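Local coordinates for putative fumarylacetoacetate hydrolase family protein (Yersinia pestis, PDB 3S52) that is a putative member of the fumarylacetoacetate hydrolase family, built round a mixed beta-sheet, whose own function is not established, at residues 99-104 and 132-137; 56-61 and 214-219. One frame throughout, in Å; residues are numbered along the deposited sequence.

Interactions 1 and 2 lie side by side, their centres about 10 Å apart. Along the chain the order is 56-61, 99-104, 132-137, 214-219, so the loop and strand of interaction 2 enclose interaction 1 in sequence. Interaction 1 joins two antiparallel neighbours, strands 96-107 and 131-138, in a buried part of the mixed sheet; interaction 2 lies farther out, where the turn after strand 54-56 meets strand 214-219 of the four-stranded antiparallel sheet. Strand 54-56 runs parallel to 131-138, and Ile57 N probably donates to Ile133 O, carrying the backbone bonding from one contact into the next. The residues after strand 54-56 thus bridge the two sheets of the domain.

Interaction 1: residues 99-104 and 132-137; sequences YGVALD and PISGFI
Ser134 and Val101 meet midway along an antiparallel strand pair in the mixed beta-sheet, where the register shifts by one residue between two short ladders. At the shift the serine hydroxyl does the work of a main-chain acceptor: Val101 N donates to Ser134 OG over 2.8 Å, almost straight at 172°. With OG between its own backbone N and carbonyl carbon (chi1 69°), the hydroxyl faces Val101 and also donates to Gly135 O, so this small polar side chain is gripped on two counts. Ser134 N returns a bond to Val101 O.

Gly100 suits its place because it has no side chain: its CA comes within 3.4 Å of Ser134 OG, and the Phe136 ring settles obliquely against the peptide before it, CD1 lying 3.5 Å from Tyr99 C. Tyr99 N lies at the edge of that ring, in its plane.

Nearer the other end the strands draw close, Ala102 CA lying 4.2 Å from Ile133 CA. Ile133 holds CG1 anti to its backbone N (chi1 -175°) and lays it beside the small methyl of Ala102, 4.0 Å from CB. Ile133, Ala102 and Phe136 also pack on strand 189-191, whereas Val101, Leu103 and Ile137 reach strand 206-211. Pro132 O accepts from Leu103 N, and the proline ring carbon CD lies 3.3 Å from Leu103 O, with Leu103 CB beyond it. Beyond Gly100, Tyr99 and Ile137 form a hydrogen-bonded pair, with Tyr99 N donating to a lone pair of Ile137 O at 3.0 Å and Ile137 N to Tyr99 O at 2.8 Å.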
loop_
_atom_site.group_PDB
_atom_site.type_symbol
_atom_site.label_atom_id
_atom_site.label_comp_id
_atom_site.label_asym_id
_atom_site.label_seq_id
_atom_site.Cartn_x
_atom_site.Cartn_y
_atom_site.Cartn_z
ATOM N N TYR A 99 15.057 1.341 -15.627
ATOM C CA TYR A 99 13.901 0.520 -15.914
ATOM C C TYR A 99 14.160 -0.957 -15.639
ATOM O O TYR A 99 15.283 -1.433 -15.753
ATOM C CB TYR A 99 13.487 0.712 -17.367
ATOM C CG TYR A 99 13.115 2.133 -17.713
ATOM C CD1 TYR A 99 11.865 2.632 -17.398
ATOM C CD2 TYR A 99 14.013 2.968 -18.373
ATOM C CE1 TYR A 99 11.508 3.934 -17.722
ATOM C CE2 TYR A 99 13.671 4.271 -18.698
ATOM C CZ TYR A 99 12.410 4.744 -18.373
ATOM O OH TYR A 99 12.046 6.030 -18.682
ATOM N N GLY A 100 13.098 -1.684 -15.320
ATOM C CA GLY A 100 13.216 -3.074 -14.943
ATOM C C GLY A 100 11.947 -3.797 -15.349
ATOM O O GLY A 100 11.075 -3.220 -15.997
ATOM N N VAL A 101 11.873 -5.076 -15.013
ATOM C CA VAL A 101 10.688 -5.846 -15.320
ATOM C C VAL A 101 10.241 -6.571 -14.062
ATOM O O VAL A 101 11.065 -7.130 -13.329
ATOM C CB VAL A 101 10.922 -6.822 -16.489
ATOM C CG1 VAL A 101 12.054 -7.802 -16.163
ATOM C CG2 VAL A 101 9.627 -7.561 -16.837
ATOM N N ALA A 102 8.938 -6.527 -13.793
ATOM C CA ALA A 102 8.388 -7.194 -12.620
ATOM C C ALA A 102 7.225 -8.108 -12.983
ATOM O O ALA A 102 6.687 -8.050 -14.093
ATOM C CB ALA A 102 7.932 -6.160 -11.585
ATOM N N LEU A 103 6.854 -8.950 -12.026
ATOM C CA LEU A 103 5.592 -9.685 -12.045
ATOM C C LEU A 103 4.688 -9.112 -10.964
ATOM O O LEU A 103 5.027 -9.138 -9.783
ATOM C CB LEU A 103 5.828 -11.163 -11.729
ATOM C CG LEU A 103 6.729 -11.907 -12.710
ATOM C CD1 LEU A 103 6.886 -13.356 -12.292
ATOM C CD2 LEU A 103 6.160 -11.809 -14.117
ATOM N N ASP A 104 3.530 -8.597 -11.352
ATOM C CA ASP A 104 2.586 -8.179 -10.350
ATOM C C ASP A 104 1.759 -9.434 -10.155
ATOM O O ASP A 104 0.773 -9.666 -10.868
ATOM C CB ASP A 104 1.762 -7.013 -10.935
ATOM C CG ASP A 104 0.449 -6.743 -10.191
ATOM O OD1 ASP A 104 0.256 -7.236 -9.055
ATOM O OD2 ASP A 104 -0.390 -6.002 -10.763
ATOM N N PRO A 132 7.982 -9.865 -7.401
ATOM C CA PRO A 132 9.306 -10.262 -7.889
ATOM C C PRO A 132 9.750 -9.281 -8.953
ATOM O O PRO A 132 8.986 -9.024 -9.890
ATOM C CB PRO A 132 9.043 -11.614 -8.567
ATOM C CG PRO A 132 7.731 -12.070 -8.053
ATOM C CD PRO A 132 6.943 -10.834 -7.761
ATOM N N ILE A 133 10.972 -8.770 -8.838
ATOM C CA ILE A 133 11.440 -7.747 -9.758
ATOM C C ILE A 133 12.910 -7.952 -10.129
ATOM O O ILE A 133 13.695 -8.486 -9.330
ATOM C CB ILE A 133 11.223 -6.343 -9.157
ATOM C CG1 ILE A 133 11.586 -5.248 -10.158
ATOM C CG2 ILE A 133 12.021 -6.175 -7.892
ATOM C CD1 ILE A 133 10.914 -3.913 -9.816
ATOM N N SER A 134 13.257 -7.535 -11.346
ATOM C CA SER A 134 14.617 -7.610 -11.869
ATOM C C SER A 134 15.498 -6.475 -11.334
ATOM O O SER A 134 15.037 -5.591 -10.609
ATOM C CB SER A 134 14.584 -7.494 -13.406
ATOM O OG SER A 134 14.200 -6.171 -13.817
ATOM N N GLY A 135 16.763 -6.498 -11.736
ATOM C CA GLY A 135 17.646 -5.369 -11.543
ATOM C C GLY A 135 17.226 -4.282 -12.518
ATOM O O GLY A 135 16.462 -4.540 -13.447
ATOM N N PHE A 136 17.731 -3.074 -12.311
ATOM C CA PHE A 136 17.406 -1.950 -13.172
ATOM C C PHE A 136 18.488 -1.621 -14.194
ATOM O O PHE A 136 19.690 -1.712 -13.904
ATOM C CB PHE A 136 17.034 -0.718 -12.335
ATOM C CG PHE A 136 15.752 -0.891 -11.586
ATOM C CD1 PHE A 136 14.536 -0.609 -12.194
ATOM C CD2 PHE A 136 15.755 -1.413 -10.304
ATOM C CE1 PHE A 136 13.346 -0.807 -11.506
ATOM C CE2 PHE A 136 14.570 -1.609 -9.615
ATOM C CZ PHE A 136 13.361 -1.306 -10.229
ATOM N N ILE A 137 18.025 -1.261 -15.389
ATOM C CA ILE A 137 18.854 -0.812 -16.502
ATOM C C ILE A 137 18.946 0.711 -16.542
ATOM O O ILE A 137 17.940 1.386 -16.398
ATOM C CB ILE A 137 18.250 -1.284 -17.822
ATOM C CG1 ILE A 137 18.144 -2.814 -17.824
ATOM C CG2 ILE A 137 19.070 -0.782 -19.007
ATOM C CD1 ILE A 137 17.168 -3.347 -18.847
#

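Interaction 2: residues 56-61 and 214-219; sequences DIRQPV and KTVNTR. With SO4 (sulfate ion), chain F.
Thr218 reaches from strand 214-219 into a type I beta turn spanning Asp56 to Gln59, and its OG1 donates to Gln59 O over 2.8 Å. The hydroxyl stands well above that carbonyl plane, 69° out of it. OG1 is placed there by lying anti to the Thr218 backbone N (chi1 -162°), while the methyl CG2 turns to Val61 CG2 at 3.8 Å, so threonine serves a polar and an apolar neighbour at once. Beyond it Val61 N donates to Arg219 O, nearly straight at 171°.

On the other side of Thr218, Ile57 and Val216 cross at about a right angle, CG2 against CG2 at 4.2 Å; these branched apolar chains also rest on Ile209 of the neighbouring strand. One water donates to both Arg58 O and Asn217 O, joining two carbonyls that could not bond each other.

At the start of the strand a sulfate, probably from the crystallisation liquor, accepts from Lys214 NZ and Thr215 N, and Trp10 NE1 also binds it. The turn is held by Gln59 N donating to Asp56 O and by an Asx turn, in which Arg58 N donates to Asp56 OD1 over 2.8 Å, from above the carboxylate plane.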
loop_
_atom_site.group_PDB
_atom_site.type_symbol
_atom_site.label_atom_id
_atom_site.label_comp_id
_atom_site.label_asym_id
_atom_site.label_seq_id
_atom_site.Cartn_x
_atom_site.Cartn_y
_atom_site.Cartn_z
ATOM N N ASP A 56 13.712 -10.495 -5.172
ATOM C CA ASP A 56 14.589 -10.612 -6.335
ATOM C C ASP A 56 14.023 -11.698 -7.275
ATOM O O ASP A 56 13.988 -12.880 -6.942
ATOM C CB ASP A 56 15.986 -10.985 -5.840
ATOM C CG ASP A 56 16.998 -11.167 -6.964
ATOM O OD1 ASP A 56 16.616 -11.171 -8.155
ATOM O OD2 ASP A 56 18.192 -11.323 -6.640
ATOM N N ILE A 57 13.598 -11.294 -8.466
ATOM C CA ILE A 57 13.020 -12.240 -9.416
ATOM C C ILE A 57 14.004 -13.349 -9.809
ATOM O O ILE A 57 13.599 -14.438 -10.199
ATOM C CB ILE A 57 12.463 -11.518 -10.666
ATOM C CG1 ILE A 57 11.342 -12.340 -11.319
ATOM C CG2 ILE A 57 13.583 -11.141 -11.645
ATOM C CD1 ILE A 57 10.424 -11.491 -12.200
ATOM N N ARG A 58 15.299 -13.084 -9.698
ATOM C CA ARG A 58 16.282 -14.069 -10.146
ATOM C C ARG A 58 16.356 -15.267 -9.206
ATOM O O ARG A 58 16.872 -16.311 -9.575
ATOM C CB ARG A 58 17.662 -13.434 -10.282
ATOM C CG ARG A 58 17.674 -12.236 -11.220
ATOM C CD ARG A 58 19.022 -11.547 -11.229
ATOM N NE ARG A 58 19.971 -12.194 -12.132
ATOM C CZ ARG A 58 21.158 -11.679 -12.448
ATOM N NH1 ARG A 58 21.539 -10.512 -11.936
ATOM N NH2 ARG A 58 21.966 -12.327 -13.276
ATOM N N GLN A 59 15.856 -15.102 -7.988
ATOM C CA GLN A 59 15.805 -16.194 -7.027
ATOM C C GLN A 59 14.491 -16.949 -7.200
ATOM O O GLN A 59 13.508 -16.380 -7.699
ATOM C CB GLN A 59 15.892 -15.646 -5.597
ATOM C CG GLN A 59 17.218 -15.005 -5.258
ATOM C CD GLN A 59 18.349 -16.010 -5.278
ATOM O OE1 GLN A 59 18.412 -16.919 -4.439
ATOM N NE2 GLN A 59 19.242 -15.867 -6.245
ATOM N N PRO A 60 14.448 -18.217 -6.761
ATOM C CA PRO A 60 13.161 -18.922 -6.835
ATOM C C PRO A 60 12.043 -18.089 -6.228
ATOM O O PRO A 60 12.215 -17.455 -5.188
ATOM C CB PRO A 60 13.402 -20.190 -6.006
ATOM C CG PRO A 60 14.889 -20.413 -6.097
ATOM C CD PRO A 60 15.504 -19.038 -6.139
ATOM N N VAL A 61 10.896 -18.098 -6.894
ATOM C CA VAL A 61 9.780 -17.236 -6.546
ATOM C C VAL A 61 8.728 -18.013 -5.763
ATOM O O VAL A 61 8.092 -18.915 -6.287
ATOM C CB VAL A 61 9.142 -16.641 -7.821
ATOM C CG1 VAL A 61 7.891 -15.829 -7.489
ATOM C CG2 VAL A 61 10.178 -15.789 -8.581
ATOM N N LYS A 214 16.937 -8.530 -23.114
ATOM C CA LYS A 214 17.632 -8.968 -21.911
ATOM C C LYS A 214 16.798 -9.952 -21.114
ATOM O O LYS A 214 15.598 -9.753 -20.942
ATOM C CB LYS A 214 18.042 -7.766 -21.067
ATOM C CG LYS A 214 18.908 -6.791 -21.845
ATOM C CD LYS A 214 19.246 -5.571 -21.026
ATOM C CE LYS A 214 20.188 -5.927 -19.892
ATOM N NZ LYS A 214 21.423 -6.572 -20.384
ATOM N N THR A 215 17.447 -11.002 -20.617
ATOM C CA THR A 215 16.741 -12.154 -20.059
ATOM C C THR A 215 17.015 -12.445 -18.577
ATOM O O THR A 215 18.152 -12.351 -18.121
ATOM C CB THR A 215 17.086 -13.408 -20.878
ATOM O OG1 THR A 215 16.716 -13.187 -22.242
ATOM C CG2 THR A 215 16.357 -14.627 -20.348
ATOM N N VAL A 216 15.965 -12.783 -17.829
ATOM C CA VAL A 216 16.122 -13.376 -16.501
ATOM C C VAL A 216 15.334 -14.677 -16.454
ATOM O O VAL A 216 14.260 -14.785 -17.054
ATOM C CB VAL A 216 15.601 -12.462 -15.359
ATOM C CG1 VAL A 216 16.587 -11.345 -15.036
ATOM C CG2 VAL A 216 14.242 -11.892 -15.704
ATOM N N ASN A 217 15.867 -15.656 -15.730
ATOM C CA ASN A 217 15.223 -16.950 -15.572
ATOM C C ASN A 217 15.006 -17.302 -14.115
ATOM O O ASN A 217 15.818 -16.978 -13.244
ATOM C CB ASN A 217 16.060 -18.047 -16.212
ATOM C CG ASN A 217 16.315 -17.794 -17.657
ATOM O OD1 ASN A 217 15.530 -18.187 -18.514
ATOM N ND2 ASN A 217 17.423 -17.122 -17.948
ATOM N N THR A 218 13.904 -17.976 -13.846
ATOM C CA THR A 218 13.640 -18.383 -12.486
ATOM C C THR A 218 12.631 -19.525 -12.466
ATOM O O THR A 218 12.196 -20.005 -13.513
ATOM C CB THR A 218 13.199 -17.184 -11.618
ATOM O OG1 THR A 218 13.359 -17.503 -10.231
ATOM C CG2 THR A 218 11.740 -16.773 -11.904
ATOM N N ARG A 219 12.290 -19.970 -11.267
ATOM C CA ARG A 219 11.434 -21.123 -11.081
ATOM C C ARG A 219 10.471 -20.787 -9.960
ATOM O O ARG A 219 10.831 -20.048 -9.036
ATOM C CB ARG A 219 12.302 -22.324 -10.698
ATOM C CG ARG A 219 11.600 -23.648 -10.695
ATOM C CD ARG A 219 12.583 -24.758 -10.337
ATOM N NE ARG A 219 13.736 -24.750 -11.239
ATOM C CZ ARG A 219 13.755 -25.320 -12.442
ATOM N NH1 ARG A 219 12.682 -25.957 -12.899
ATOM N NH2 ARG A 219 14.850 -25.249 -13.189
HETATM S S SO4 F . 21.461 -10.372 -20.606
HETATM O O1 SO4 F . 21.339 -11.408 -21.631
HETATM O O2 SO4 F . 22.799 -10.397 -20.020
HETATM O O3 SO4 F . 21.230 -9.075 -21.239
HETATM O O4 SO4 F . 20.485 -10.625 -19.551
HETATM O O HOH W 1 18.192 -16.754 -11.740
#